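Local coordinates for ribosomal protein uL16 3-hydroxylase (Escherichia coli, PDB 4CCL), which catalyses the iron- and 2-oxoglutarate-dependent hydroxylation of an arginine in ribosomal protein uL16, acting as a homodimer, at residues 106-111 with 198-203; 129-134 with 179-184; 144-149 with 166-171. All blocks are in the same frame, centred on the assembly; numbering follows the deposited sequence.

Contact 1: residues 106-111 with 198-203; sequences WRIDDL and YSVGFR
Arg107 O takes the amide of Arg203, N to O 2.7 Å, almost straight at the hydrogen (167°), closing one end of an antiparallel strand pair. Arg107 replies with its side chain, bent at chi2 (-84°) and chi3 (-76°), which swings NH1 back to a weak bond with Arg203 O. Further along, Gly201 receives Asp109 N through its O and gives its own N to Asp110 O (2.9 Å); the register slips by one residue between Ile108 and Leu111, a beta bulge. Ile108 CG1 lies over one face of the Phe202 ring, 4.1 Å from its centroid, a CH-pi contact. With an alanine in place of Phe202, Ile108 CG1 would probably lose the ring face it lies on, and Trp17 its edge-to-face partner. Leu111 CD2 meets Val200 CG2 at 3.5 Å. A water lies 2.6 Å from Asp109 OD1 and is only weakly bonded to Arg203 NH1, whose main partner is Gln274 O; Asp109 OD2 forms a salt bridge with Arg276. Strand 195-202 runs between 108-116 and 131-135 in the large eight-stranded antiparallel sheet; helix 263-272 packs on Trp106 and Arg203, and Asp230 of the second subunit pairs with Arg107 NE.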
loop_
_atom_site.group_PDB
_atom_site.type_symbol
_atom_site.label_atom_id
_atom_site.label_comp_id
_atom_site.label_asym_id
_atom_site.label_seq_id
_atom_site.Cartn_x
_atom_site.Cartn_y
_atom_site.Cartn_z
ATOM N N TRP B 106 0.784 17.416 17.021
ATOM C CA TRP B 106 0.603 16.316 16.079
ATOM C C TRP B 106 -0.233 15.174 16.666
ATOM O O TRP B 106 -0.898 14.443 15.932
ATOM C CB TRP B 106 1.953 15.830 15.522
ATOM C CG TRP B 106 2.727 14.893 16.404
ATOM C CD1 TRP B 106 3.647 15.227 17.359
ATOM C CD2 TRP B 106 2.670 13.462 16.388
ATOM N NE1 TRP B 106 4.155 14.092 17.945
ATOM C CE2 TRP B 106 3.570 12.994 17.367
ATOM C CE3 TRP B 106 1.940 12.529 15.644
ATOM C CZ2 TRP B 106 3.759 11.638 17.623
ATOM C CZ3 TRP B 106 2.127 11.182 15.900
ATOM C CH2 TRP B 106 3.031 10.749 16.879
ATOM N N ARG B 107 -0.210 15.032 17.987
ATOM C CA ARG B 107 -1.022 14.016 18.655
ATOM C C ARG B 107 -2.478 14.432 18.886
ATOM O O ARG B 107 -3.350 13.578 19.044
ATOM C CB ARG B 107 -0.378 13.610 19.983
ATOM C CG ARG B 107 0.930 12.846 19.829
ATOM C CD ARG B 107 0.690 11.363 19.597
ATOM N NE ARG B 107 0.311 10.678 20.829
ATOM C CZ ARG B 107 -0.936 10.346 21.154
ATOM N NH1 ARG B 107 -1.936 10.629 20.332
ATOM N NH2 ARG B 107 -1.180 9.723 22.297
ATOM N N ILE B 108 -2.744 15.734 18.898
ATOM C CA ILE B 108 -4.096 16.220 19.170
ATOM C C ILE B 108 -4.959 16.093 17.913
ATOM O O ILE B 108 -4.455 16.189 16.795
ATOM C CB ILE B 108 -4.096 17.676 19.715
ATOM C CG1 ILE B 108 -5.334 17.932 20.577
ATOM C CG2 ILE B 108 -3.994 18.696 18.588
ATOM C CD1 ILE B 108 -5.411 19.339 21.145
ATOM N N ASP B 109 -6.254 15.852 18.092
ATOM C CA ASP B 109 -7.122 15.650 16.937
ATOM C C ASP B 109 -8.052 16.829 16.682
ATOM O O ASP B 109 -7.789 17.639 15.794
ATOM C CB ASP B 109 -7.945 14.367 17.101
ATOM C CG ASP B 109 -8.718 14.005 15.844
ATOM O OD1 ASP B 109 -8.366 14.517 14.761
ATOM O OD2 ASP B 109 -9.672 13.203 15.934
ATOM N N ASP B 110 -9.103 16.939 17.493
ATOM C CA ASP B 110 -10.150 17.943 17.310
ATOM C C ASP B 110 -11.072 18.011 18.529
ATOM O O ASP B 110 -10.908 17.255 19.487
ATOM C CB ASP B 110 -10.985 17.642 16.058
ATOM C CG ASP B 110 -10.353 18.180 14.787
ATOM O OD1 ASP B 110 -9.866 19.329 14.802
ATOM O OD2 ASP B 110 -10.324 17.442 13.779
ATOM N N LEU B 111 -12.059 18.902 18.461
ATOM C CA LEU B 111 -13.004 19.126 19.551
ATOM C C LEU B 111 -14.406 18.693 19.125
ATOM O O LEU B 111 -15.003 19.308 18.240
ATOM C CB LEU B 111 -13.007 20.615 19.926
ATOM C CG LEU B 111 -13.555 21.134 21.266
ATOM C CD1 LEU B 111 -15.059 20.988 21.398
ATOM C CD2 LEU B 111 -12.867 20.455 22.427
ATOM N N TYR B 198 -17.521 18.714 26.134
ATOM C CA TYR B 198 -16.539 19.062 25.124
ATOM C C TYR B 198 -15.384 18.086 25.189
ATOM O O TYR B 198 -14.575 18.122 26.111
ATOM C CB TYR B 198 -16.026 20.483 25.361
ATOM C CG TYR B 198 -17.126 21.505 25.491
ATOM C CD1 TYR B 198 -17.793 21.684 26.699
ATOM C CD2 TYR B 198 -17.509 22.282 24.408
ATOM C CE1 TYR B 198 -18.806 22.608 26.825
ATOM C CE2 TYR B 198 -18.521 23.215 24.524
ATOM C CZ TYR B 198 -19.165 23.371 25.737
ATOM O OH TYR B 198 -20.175 24.292 25.863
ATOM N N SER B 199 -15.280 17.243 24.171
ATOM C CA SER B 199 -14.236 16.239 24.130
ATOM C C SER B 199 -13.074 16.702 23.264
ATOM O O SER B 199 -13.224 16.902 22.052
ATOM C CB SER B 199 -14.795 14.903 23.632
ATOM O OG SER B 199 -15.778 14.401 24.524
ATOM N N VAL B 200 -11.919 16.871 23.900
ATOM C CA VAL B 200 -10.697 17.162 23.181
ATOM C C VAL B 200 -10.108 15.801 22.916
ATOM O O VAL B 200 -9.667 15.107 23.841
ATOM C CB VAL B 200 -9.696 17.943 24.047
ATOM C CG1 VAL B 200 -8.422 18.226 23.260
ATOM C CG2 VAL B 200 -10.313 19.230 24.562
ATOM N N GLY B 201 -10.113 15.418 21.645
ATOM C CA GLY B 201 -9.699 14.091 21.250
ATOM C C GLY B 201 -8.265 14.076 20.782
ATOM O O GLY B 201 -7.699 15.111 20.430
ATOM N N PHE B 202 -7.683 12.886 20.768
ATOM C CA PHE B 202 -6.316 12.717 20.304
ATOM C C PHE B 202 -6.252 11.624 19.250
ATOM O O PHE B 202 -7.195 10.852 19.081
ATOM C CB PHE B 202 -5.373 12.430 21.475
ATOM C CG PHE B 202 -5.097 13.634 22.334
ATOM C CD1 PHE B 202 -6.026 14.066 23.264
ATOM C CD2 PHE B 202 -3.914 14.341 22.199
ATOM C CE1 PHE B 202 -5.780 15.172 24.047
ATOM C CE2 PHE B 202 -3.660 15.450 22.981
ATOM C CZ PHE B 202 -4.596 15.866 23.906
ATOM N N ARG B 203 -5.145 11.578 18.523
ATOM C CA ARG B 203 -5.011 10.638 17.425
ATOM C C ARG B 203 -3.623 10.024 17.409
ATOM O O ARG B 203 -2.621 10.727 17.519
ATOM C CB ARG B 203 -5.284 11.345 16.096
ATOM C CG ARG B 203 -4.593 12.691 15.979
ATOM C CD ARG B 203 -4.953 13.406 14.690
ATOM N NE ARG B 203 -4.484 12.685 13.511
ATOM C CZ ARG B 203 -4.496 13.184 12.280
ATOM N NH1 ARG B 203 -4.947 14.413 12.066
ATOM N NH2 ARG B 203 -4.051 12.457 11.265
HETATM O O HOH W 1 -7.186 16.093 13.061
#

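Contact 2: residues 129-134 with 179-184; sequences YDVFII and LYIPPG
Tyr180, Leu179 and Ile133 bury the most surface in this antiparallel pairing of two strands from the JmjC domain, a member of the cupin clan with its double-stranded beta-helix. Ile133 and Leu179 face each other as a hydrogen-bonded pair: Ile133 N gives to Leu179 O and Leu179 N to Ile133 O, each 2.9 Å. Val131 and Ile181 form the next hydrogen-bonded pair, two residues back on one strand and two forward on the other. On the face shared by Val131, Ile133, Leu179 and Ile181, Ile133 CD1 touches Ile181 CD1 at 3.9 Å, and Val131 lies alongside Ile181, pointing the same way. Trp142 and Val144 of strand 140-145 pack against Leu179 on this side, placing it toward the interior between the two sheets.

The other face belongs to Tyr180 and Phe132. The Tyr180 ring is swung out opposite its own amide nitrogen (chi1 166°), which lays it along the neighbouring strand; its CD1 stands over one face of the Phe132 ring, 3.6 Å from CZ, and the planes meet obliquely at 39°. Phe12 adds an aromatic ring to both. The phenol, also bonded through OH to Gln18 N, then reaches Asp130, whose carboxylate is nearly coplanar with the Tyr180 ring. Asp130 OD1 is engaged by Arg107 and Gln18, which helps fix the rotation of the carboxylate. Its other oxygen, OD2, accepts the hydroxyl proton of Tyr180 on the anti side, 22° out of the carboxylate plane, OH to OD2 2.6 Å, and has Pro183 CD at 3.2 Å.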
loop_
_atom_site.group_PDB
_atom_site.type_symbol
_atom_site.label_atom_id
_atom_site.label_comp_id
_atom_site.label_asym_id
_atom_site.label_seq_id
_atom_site.Cartn_x
_atom_site.Cartn_y
_atom_site.Cartn_z
ATOM N N TYR B 129 -8.089 6.042 21.604
ATOM C CA TYR B 129 -7.359 7.290 21.781
ATOM C C TYR B 129 -7.601 7.951 23.136
ATOM O O TYR B 129 -8.606 7.689 23.801
ATOM C CB TYR B 129 -7.730 8.263 20.666
ATOM C CG TYR B 129 -7.700 7.643 19.287
ATOM C CD1 TYR B 129 -6.506 7.511 18.591
ATOM C CD2 TYR B 129 -8.866 7.184 18.685
ATOM C CE1 TYR B 129 -6.475 6.940 17.332
ATOM C CE2 TYR B 129 -8.846 6.614 17.431
ATOM C CZ TYR B 129 -7.649 6.494 16.758
ATOM O OH TYR B 129 -7.630 5.927 15.507
ATOM N N ASP B 130 -6.666 8.810 23.530
ATOM C CA ASP B 130 -6.808 9.611 24.735
ATOM C C ASP B 130 -7.885 10.660 24.505
ATOM O O ASP B 130 -8.105 11.095 23.375
ATOM C CB ASP B 130 -5.489 10.306 25.068
ATOM C CG ASP B 130 -4.324 9.341 25.144
ATOM O OD1 ASP B 130 -3.750 9.014 24.081
ATOM O OD2 ASP B 130 -3.985 8.905 26.266
ATOM N N VAL B 131 -8.562 11.061 25.574
ATOM C CA VAL B 131 -9.572 12.104 25.469
ATOM C C VAL B 131 -9.673 12.912 26.761
ATOM O O VAL B 131 -9.494 12.374 27.857
ATOM C CB VAL B 131 -10.958 11.517 25.080
ATOM C CG1 VAL B 131 -11.526 10.657 26.200
ATOM C CG2 VAL B 131 -11.934 12.627 24.694
ATOM N N PHE B 132 -9.925 14.211 26.627
ATOM C CA PHE B 132 -10.271 15.035 27.778
ATOM C C PHE B 132 -11.735 15.424 27.647
ATOM O O PHE B 132 -12.124 16.052 26.666
ATOM C CB PHE B 132 -9.404 16.294 27.838
ATOM C CG PHE B 132 -7.980 16.036 28.239
ATOM C CD1 PHE B 132 -7.028 15.706 27.289
ATOM C CD2 PHE B 132 -7.588 16.141 29.566
ATOM C CE1 PHE B 132 -5.715 15.475 27.654
ATOM C CE2 PHE B 132 -6.277 15.910 29.937
ATOM C CZ PHE B 132 -5.340 15.578 28.978
ATOM N N ILE B 133 -12.556 15.050 28.622
ATOM C CA ILE B 133 -13.973 15.376 28.542
ATOM C C ILE B 133 -14.330 16.499 29.511
ATOM O O ILE B 133 -14.324 16.319 30.727
ATOM C CB ILE B 133 -14.860 14.147 28.796
ATOM C CG1 ILE B 133 -14.481 13.019 27.832
ATOM C CG2 ILE B 133 -16.324 14.516 28.647
ATOM C CD1 ILE B 133 -15.171 11.696 28.117
ATOM N N ILE B 134 -14.647 17.658 28.946
ATOM C CA ILE B 134 -14.906 18.870 29.709
ATOM C C ILE B 134 -16.398 19.063 29.936
ATOM O O ILE B 134 -17.177 19.122 28.985
ATOM C CB ILE B 134 -14.369 20.108 28.962
ATOM C CG1 ILE B 134 -12.894 19.922 28.606
ATOM C CG2 ILE B 134 -14.570 21.367 29.793
ATOM C CD1 ILE B 134 -12.394 20.889 27.549
ATOM N N LEU B 179 -12.563 15.097 32.659
ATOM C CA LEU B 179 -12.262 13.687 32.838
ATOM C C LEU B 179 -11.271 13.230 31.770
ATOM O O LEU B 179 -11.621 13.136 30.594
ATOM C CB LEU B 179 -13.550 12.866 32.755
ATOM C CG LEU B 179 -13.429 11.342 32.736
ATOM C CD1 LEU B 179 -12.770 10.836 34.006
ATOM C CD2 LEU B 179 -14.797 10.702 32.550
ATOM N N TYR B 180 -10.038 12.945 32.180
ATOM C CA TYR B 180 -9.044 12.408 31.260
ATOM C C TYR B 180 -9.101 10.890 31.236
ATOM O O TYR B 180 -8.948 10.243 32.273
ATOM C CB TYR B 180 -7.621 12.841 31.621
ATOM C CG TYR B 180 -6.595 12.017 30.874
ATOM C CD1 TYR B 180 -6.399 12.197 29.512
ATOM C CD2 TYR B 180 -5.852 11.032 31.518
ATOM C CE1 TYR B 180 -5.482 11.437 28.814
ATOM C CE2 TYR B 180 -4.932 10.268 30.825
ATOM C CZ TYR B 180 -4.753 10.476 29.473
ATOM O OH TYR B 180 -3.843 9.724 28.775
ATOM N N ILE B 181 -9.356 10.338 30.053
ATOM C CA ILE B 181 -9.358 8.896 29.828
ATOM C C ILE B 181 -8.295 8.440 28.821
ATOM O O ILE B 181 -8.328 8.856 27.663
ATOM C CB ILE B 181 -10.738 8.407 29.359
ATOM C CG1 ILE B 181 -11.842 9.033 30.221
ATOM C CG2 ILE B 181 -10.796 6.890 29.405
ATOM C CD1 ILE B 181 -13.246 8.740 29.739
ATOM N N PRO B 182 -7.344 7.597 29.257
ATOM C CA PRO B 182 -6.407 6.972 28.316
ATOM C C PRO B 182 -7.132 5.913 27.492
ATOM O O PRO B 182 -8.193 5.454 27.912
ATOM C CB PRO B 182 -5.379 6.293 29.234
ATOM C CG PRO B 182 -5.649 6.814 30.614
ATOM C CD PRO B 182 -7.094 7.169 30.641
ATOM N N PRO B 183 -6.571 5.523 26.336
ATOM C CA PRO B 183 -7.208 4.490 25.511
ATOM C C PRO B 183 -7.255 3.133 26.203
ATOM O O PRO B 183 -6.314 2.766 26.904
ATOM C CB PRO B 183 -6.298 4.417 24.281
ATOM C CG PRO B 183 -4.992 4.964 24.735
ATOM C CD PRO B 183 -5.343 6.041 25.712
ATOM N N GLY B 184 -8.345 2.398 26.007
ATOM C CA GLY B 184 -8.472 1.069 26.571
ATOM C C GLY B 184 -9.364 0.997 27.797
ATOM O O GLY B 184 -9.703 -0.093 28.262
HETATM O O HOH W 2 -10.245 6.871 25.946
#

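Contact 3: residues 144-149 with 166-171; sequences VGEKLQ and EAIIDE
The Glu146 carboxylate brings OE1 to 4.1 Å from Ile168 CD1, with CG2 of the same isoleucine close by, while OE2 takes the Lys147 amide on its anti side, 24° out of the carboxylate plane. The chain bend at chi2 (52°) folds the group back to that amide, and Arg20 forms a salt bridge with OE1, so both oxygens are held. A second flat group, the Val144 carbonyl, receives Ile169 N in its own plane at 2.9 Å from O. Ile168 N adds a weak, bent bond to the same oxygen; with both residues facing Val144, this is a classic beta bulge. Val144 N completes the pair with Ile169 O, again in the carbonyl plane and on a lone pair. Beside these bonds the Val144 and Ile169 side chains run side by side in one direction, CB to CB 4.0 Å. Ile168 instead turns across to Glu146, where its CG2 lies 3.9 Å from Glu146 CB. Strand 140-145 is the middle strand of a three-stranded antiparallel sheet, with 167-173 on one flank and 187-191 on the other; Val23 of strand 22-24 packs on Ile169, and Phe185 on Val144.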
loop_
_atom_site.group_PDB
_atom_site.type_symbol
_atom_site.label_atom_id
_atom_site.label_comp_id
_atom_site.label_asym_id
_atom_site.label_seq_id
_atom_site.Cartn_x
_atom_site.Cartn_y
_atom_site.Cartn_z
ATOM N N VAL B 144 -16.060 5.229 34.624
ATOM C CA VAL B 144 -14.944 4.621 33.917
ATOM C C VAL B 144 -14.566 3.314 34.602
ATOM O O VAL B 144 -14.392 3.274 35.823
ATOM C CB VAL B 144 -13.707 5.540 33.899
ATOM C CG1 VAL B 144 -12.656 4.984 32.949
ATOM C CG2 VAL B 144 -14.094 6.955 33.495
ATOM N N GLY B 145 -14.441 2.248 33.818
ATOM C CA GLY B 145 -14.058 0.959 34.359
ATOM C C GLY B 145 -12.578 0.690 34.197
ATOM O O GLY B 145 -11.872 1.432 33.512
ATOM N N GLU B 146 -12.105 -0.378 34.828
ATOM C CA GLU B 146 -10.713 -0.777 34.702
ATOM C C GLU B 146 -10.459 -1.222 33.265
ATOM O O GLU B 146 -11.390 -1.597 32.550
ATOM C CB GLU B 146 -10.389 -1.901 35.692
ATOM C CG GLU B 146 -8.915 -2.261 35.791
ATOM C CD GLU B 146 -8.033 -1.054 36.049
ATOM O OE1 GLU B 146 -7.888 -0.658 37.225
ATOM O OE2 GLU B 146 -7.478 -0.505 35.075
ATOM N N LYS B 147 -9.199 -1.195 32.844
ATOM C CA LYS B 147 -8.867 -1.508 31.465
ATOM C C LYS B 147 -8.601 -2.999 31.379
ATOM O O LYS B 147 -7.611 -3.506 31.908
ATOM C CB LYS B 147 -7.624 -0.721 31.052
ATOM C CG LYS B 147 -6.996 -1.125 29.732
ATOM C CD LYS B 147 -5.590 -0.548 29.652
ATOM C CE LYS B 147 -5.034 -0.555 28.241
ATOM N NZ LYS B 147 -3.716 0.143 28.198
ATOM N N LEU B 148 -9.506 -3.693 30.696
ATOM C CA LEU B 148 -9.502 -5.145 30.621
ATOM C C LEU B 148 -10.073 -5.528 29.269
ATOM O O LEU B 148 -10.917 -4.815 28.727
ATOM C CB LEU B 148 -10.381 -5.742 31.722
ATOM C CG LEU B 148 -10.170 -5.314 33.178
ATOM C CD1 LEU B 148 -11.327 -5.782 34.043
ATOM C CD2 LEU B 148 -8.851 -5.843 33.717
ATOM N N GLN B 149 -9.617 -6.651 28.725
ATOM C CA GLN B 149 -10.108 -7.118 27.436
ATOM C C GLN B 149 -11.594 -7.454 27.523
ATOM O O GLN B 149 -12.017 -8.219 28.389
ATOM C CB GLN B 149 -9.313 -8.340 26.975
ATOM C CG GLN B 149 -9.548 -8.730 25.526
ATOM N N GLU B 166 -17.822 -2.694 35.970
ATOM C CA GLU B 166 -17.651 -2.208 37.328
ATOM C C GLU B 166 -16.767 -0.971 37.285
ATOM O O GLU B 166 -15.631 -1.025 36.812
ATOM C CB GLU B 166 -17.014 -3.290 38.196
ATOM C CG GLU B 166 -16.561 -2.818 39.562
ATOM C CD GLU B 166 -16.058 -3.959 40.421
ATOM O OE1 GLU B 166 -16.449 -5.116 40.157
ATOM O OE2 GLU B 166 -15.270 -3.701 41.356
ATOM N N ALA B 167 -17.294 0.146 37.774
ATOM C CA ALA B 167 -16.616 1.430 37.638
ATOM C C ALA B 167 -15.502 1.644 38.657
ATOM O O ALA B 167 -15.705 1.457 39.858
ATOM C CB ALA B 167 -17.626 2.569 37.717
ATOM N N ILE B 168 -14.320 2.017 38.172
ATOM C CA ILE B 168 -13.267 2.505 39.054
ATOM C C ILE B 168 -13.424 4.010 39.249
ATOM O O ILE B 168 -12.793 4.603 40.122
ATOM C CB ILE B 168 -11.854 2.185 38.522
ATOM C CG1 ILE B 168 -11.550 2.986 37.256
ATOM C CG2 ILE B 168 -11.708 0.694 38.274
ATOM C CD1 ILE B 168 -10.158 2.750 36.707
ATOM N N ILE B 169 -14.259 4.625 38.417
ATOM C CA ILE B 169 -14.650 6.016 38.619
ATOM C C ILE B 169 -16.152 6.162 38.425
ATOM O O ILE B 169 -16.664 5.846 37.364
ATOM C CB ILE B 169 -13.926 6.974 37.642
ATOM C CG1 ILE B 169 -12.429 7.051 37.958
ATOM C CG2 ILE B 169 -14.539 8.367 37.702
ATOM C CD1 ILE B 169 -11.637 7.900 36.982
ATOM N N ASP B 170 -16.863 6.613 39.452
ATOM C CA ASP B 170 -18.266 6.972 39.281
ATOM C C ASP B 170 -18.485 8.336 39.924
ATOM O O ASP B 170 -18.429 8.458 41.148
ATOM C CB ASP B 170 -19.158 5.912 39.942
ATOM C CG ASP B 170 -20.618 6.028 39.533
ATOM O OD1 ASP B 170 -21.083 7.156 39.267
ATOM O OD2 ASP B 170 -21.304 4.984 39.479
ATOM N N GLU B 171 -18.782 9.351 39.113
ATOM C CA GLU B 171 -18.873 10.720 39.633
ATOM C C GLU B 171 -19.846 11.590 38.847
ATOM O O GLU B 171 -20.196 11.279 37.715
ATOM C CB GLU B 171 -17.494 11.403 39.653
ATOM C CG GLU B 171 -16.471 10.794 40.606
ATOM C CD GLU B 171 -15.307 11.719 40.900
ATOM O OE1 GLU B 171 -15.496 12.952 40.843
ATOM O OE2 GLU B 171 -14.204 11.210 41.193
#

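Contacts 1 and 2 are steps in one sheet, their centres 10 Å apart: strand 195-202 adjoins strand 131-135, Val200 N to Phe132 O 2.9 Å. Contact 3 belongs to the smaller sheet and meets contact 2 through Val144 CG2 and Leu179 CD2, 3.9 Å apart; about 12 Å separates it from contact 1 (nearest atoms). As in other cupin-fold oxygenases, the two sheets probably enclose the active site: Ile181 and Val144 side chains lie about 4 Å from that of iron ligand His187, and Val131 about 5 Å from that of Asp127. A sulfate, probably from the crystallisation liquor, lies about 4 Å from the Ser199 side chain, near inferred substrate-binding Ser114 and Arg140, and may mark that pocket.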